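Local coordinates for epoxide hydrolase (Aspergillus niger, PDB 3G0I), which probably hydrolyses epoxides to vicinal diols, at residues E88-T93 and A168-Q173. Residues are numbered along the deposited sequence; the frame is centred on the assembly and turned at random.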
ATOM      1  N   GLU A  88      -4.910  23.674 -23.996  1.00 12.45           N
ATOM      2  CA  GLU A  88      -6.095  23.292 -23.255  1.00 12.56           C
ATOM      3  C   GLU A  88      -6.993  22.392 -24.072  1.00 12.56           C
ATOM      4  O   GLU A  88      -7.298  22.678 -25.234  1.00 12.47           O
ATOM      5  CB  GLU A  88      -6.849  24.529 -22.771  1.00 12.96           C
ATOM      6  CG  GLU A  88      -6.190  25.157 -21.560  1.00 15.04           C
ATOM      7  CD  GLU A  88      -6.799  26.482 -21.177  1.00 18.35           C
ATOM      8  OE1 GLU A  88      -8.014  26.502 -20.888  1.00 18.74           O
ATOM      9  OE2 GLU A  88      -6.048  27.495 -21.150  1.00 20.50           O
ATOM     10  N   ILE A  89      -7.402  21.292 -23.450  1.00 12.26           N
ATOM     11  CA  ILE A  89      -8.249  20.289 -24.072  1.00 12.64           C
ATOM     12  C   ILE A  89      -9.261  19.885 -23.016  1.00 12.74           C
ATOM     13  O   ILE A  89      -8.880  19.445 -21.934  1.00 12.82           O
ATOM     14  CB  ILE A  89      -7.430  19.056 -24.521  1.00 12.59           C
ATOM     15  CG1 ILE A  89      -6.446  19.436 -25.643  1.00 12.83           C
ATOM     16  CG2 ILE A  89      -8.358  17.902 -24.947  1.00 11.41           C
ATOM     17  CD1 ILE A  89      -5.422  18.370 -25.952  1.00 13.23           C
ATOM     18  N   GLU A  90     -10.541  20.069 -23.317  1.00 13.17           N
ATOM     19  CA  GLU A  90     -11.623  19.799 -22.363  1.00 14.16           C
ATOM     20  C   GLU A  90     -11.440  20.520 -21.022  1.00 14.04           C
ATOM     21  O   GLU A  90     -11.799  20.004 -19.957  1.00 14.25           O
ATOM     22  CB  GLU A  90     -11.812  18.288 -22.183  1.00 14.10           C
ATOM     23  CG  GLU A  90     -12.180  17.569 -23.490  1.00 15.13           C
ATOM     24  CD  GLU A  90     -12.343  16.066 -23.328  1.00 16.08           C
ATOM     25  OE1 GLU A  90     -12.569  15.596 -22.193  1.00 19.23           O
ATOM     26  OE2 GLU A  90     -12.244  15.346 -24.340  1.00 18.85           O
ATOM     27  N   GLY A  91     -10.878  21.726 -21.077  1.00 13.84           N
ATOM     28  CA  GLY A  91     -10.619  22.493 -19.865  1.00 13.27           C
ATOM     29  C   GLY A  91      -9.371  22.070 -19.104  1.00 13.27           C
ATOM     30  O   GLY A  91      -8.990  22.729 -18.141  1.00 13.30           O
ATOM     31  N   LEU A  92      -8.743  20.966 -19.520  1.00 12.96           N
ATOM     32  CA  LEU A  92      -7.481  20.513 -18.916  1.00 12.38           C
ATOM     33  C   LEU A  92      -6.278  21.183 -19.571  1.00 11.64           C
ATOM     34  O   LEU A  92      -6.210  21.291 -20.795  1.00 11.22           O
ATOM     35  CB  LEU A  92      -7.319  18.995 -19.041  1.00 12.54           C
ATOM     36  CG  LEU A  92      -8.433  18.084 -18.520  1.00 14.30           C
ATOM     37  CD1 LEU A  92      -8.133  16.628 -18.850  1.00 17.37           C
ATOM     38  CD2 LEU A  92      -8.644  18.263 -17.023  1.00 15.38           C
ATOM     39  N   THR A  93      -5.319  21.610 -18.754  1.00 10.71           N
ATOM     40  CA  THR A  93      -4.036  22.063 -19.271  1.00 10.31           C
ATOM     41  C   THR A  93      -3.190  20.839 -19.618  1.00  9.66           C
ATOM     42  O   THR A  93      -2.888  20.007 -18.751  1.00  9.21           O
ATOM     43  CB  THR A  93      -3.302  22.973 -18.267  1.00 10.33           C
ATOM     44  OG1 THR A  93      -4.139  24.089 -17.948  1.00 11.63           O
ATOM     45  CG2 THR A  93      -1.976  23.483 -18.843  1.00 10.97           C
ATOM     46  N   ALA A 168      -7.067   8.403 -23.633  1.00 10.29           N
ATOM     47  CA  ALA A 168      -6.966   8.201 -25.087  1.00 10.78           C
ATOM     48  C   ALA A 168      -7.601   9.349 -25.880  1.00 10.78           C
ATOM     49  O   ALA A 168      -6.992   9.885 -26.822  1.00 11.24           O
ATOM     50  CB  ALA A 168      -7.603   6.859 -25.492  1.00 10.56           C
ATOM     51  N   ARG A 169      -8.816   9.732 -25.494  1.00 10.63           N
ATOM     52  CA  ARG A 169      -9.536  10.802 -26.186  1.00 11.39           C
ATOM     53  C   ARG A 169      -8.755  12.127 -26.183  1.00 10.86           C
ATOM     54  O   ARG A 169      -8.670  12.803 -27.204  1.00 11.15           O
ATOM     55  CB  ARG A 169     -10.957  10.982 -25.616  1.00 11.27           C
ATOM     56  CG  ARG A 169     -11.808  12.012 -26.389  1.00 12.23           C
ATOM     57  CD  ARG A 169     -13.168  12.296 -25.710  1.00 12.62           C
ATOM     58  NE  ARG A 169     -13.022  12.859 -24.364  1.00 13.03           N
ATOM     59  CZ  ARG A 169     -13.227  12.185 -23.230  1.00 13.75           C
ATOM     60  NH1 ARG A 169     -13.588  10.903 -23.258  1.00 13.22           N
ATOM     61  NH2 ARG A 169     -13.072  12.795 -22.062  1.00 10.63           N
ATOM     62  N   VAL A 170      -8.178  12.476 -25.037  1.00 10.43           N
ATOM     63  CA  VAL A 170      -7.333  13.669 -24.913  1.00 10.31           C
ATOM     64  C   VAL A 170      -6.073  13.616 -25.813  1.00 10.19           C
ATOM     65  O   VAL A 170      -5.761  14.587 -26.502  1.00 10.47           O
ATOM     66  CB  VAL A 170      -6.971  13.932 -23.428  1.00 10.10           C
ATOM     67  CG1 VAL A 170      -5.791  14.899 -23.298  1.00 10.02           C
ATOM     68  CG2 VAL A 170      -8.199  14.447 -22.663  1.00  9.69           C
ATOM     69  N   VAL A 171      -5.357  12.489 -25.803  1.00 10.14           N
ATOM     70  CA  VAL A 171      -4.154  12.317 -26.631  1.00  9.65           C
ATOM     71  C   VAL A 171      -4.486  12.485 -28.129  1.00 10.11           C
ATOM     72  O   VAL A 171      -3.779  13.197 -28.855  1.00 10.63           O
ATOM     73  CB  VAL A 171      -3.461  10.935 -26.367  1.00  9.69           C
ATOM     74  CG1 VAL A 171      -2.366  10.628 -27.415  1.00  8.81           C
ATOM     75  CG2 VAL A 171      -2.889  10.885 -24.959  1.00  8.96           C
ATOM     76  N   ASP A 172      -5.561  11.835 -28.575  1.00  9.95           N
ATOM     77  CA  ASP A 172      -6.000  11.911 -29.974  1.00 10.14           C
ATOM     78  C   ASP A 172      -6.353  13.353 -30.342  1.00 10.38           C
ATOM     79  O   ASP A 172      -6.055  13.799 -31.442  1.00 10.19           O
ATOM     80  CB  ASP A 172      -7.183  10.964 -30.211  1.00  9.75           C
ATOM     81  CG  ASP A 172      -7.839  11.146 -31.584  1.00 10.75           C
ATOM     82  OD1 ASP A 172      -7.348  10.585 -32.599  1.00  9.10           O
ATOM     83  OD2 ASP A 172      -8.891  11.810 -31.623  1.00 12.01           O
ATOM     84  N   GLN A 173      -6.963  14.077 -29.403  1.00 10.58           N
ATOM     85  CA  GLN A 173      -7.334  15.468 -29.638  1.00 11.01           C
ATOM     86  C   GLN A 173      -6.099  16.355 -29.750  1.00 10.94           C
ATOM     87  O   GLN A 173      -6.045  17.232 -30.600  1.00 11.23           O
ATOM     88  CB  GLN A 173      -8.310  15.978 -28.568  1.00 10.92           C
ATOM     89  CG  GLN A 173      -8.962  17.335 -28.897  1.00 12.52           C
ATOM     90  CD  GLN A 173      -9.691  17.357 -30.244  1.00 14.22           C
ATOM     91  OE1 GLN A 173     -10.554  16.526 -30.508  1.00 14.39           O
ATOM     92  NE2 GLN A 173      -9.333  18.313 -31.098  1.00 13.69           N
TER
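E90 reaches from a tight turn to meet R169 of helix 164-177 in a side-on, two-point salt bridge. Each carboxylate oxygen takes one N-H through its syn lone pair: R169 NE gives to E90 OE2 at 2.6 Å, and R169 NH2 to E90 OE1 at 2.8 Å. Both bonds are nearly straight, the first at 173°, and the two flat groups lie only 13° from coplanar. Such a paired bond fixes the rotation of both ends. Glutamate suits the place because its chain, extended beyond CG, spans the gap to the helix, while a bend at chi3 (61°) turns the NE edge of the arginine to it; R169 NH1 meanwhile pairs with D166.

Next to this salt bridge the contact is apolar. With CG1 placed opposite the carbonyl carbon, the CG2 methyl of I89 is left to face the helix, where it packs against V170 CG2 at 4.1 Å and against Q173 CG at 4.0 Å. The I89 and Q173 side chains pass each other at a slant, Q173 lending its aliphatic part while its amide NE2 bonds to D177. I89 CD1 rests near the V170 carbonyl O, and L92 CD1 adds a looser touch on V170 CG2 at 4.4 Å. Beta-branched and wholly apolar, I89 and V170 turn methyls to each other and bring no polar side-chain group into this buried layer.

A type I' turn, closed by reciprocal I89-L92 backbone bonds, presents these residues together; at the backbone angles of G91 a side chain would jam against the carbonyl O of E90, which calls for glycine. The arrangement is a two-residue beta-hairpin joining strands 84-89 and 92-99 at one margin of the alpha/beta-hydrolase sheet, packed against a helix flanking that sheet.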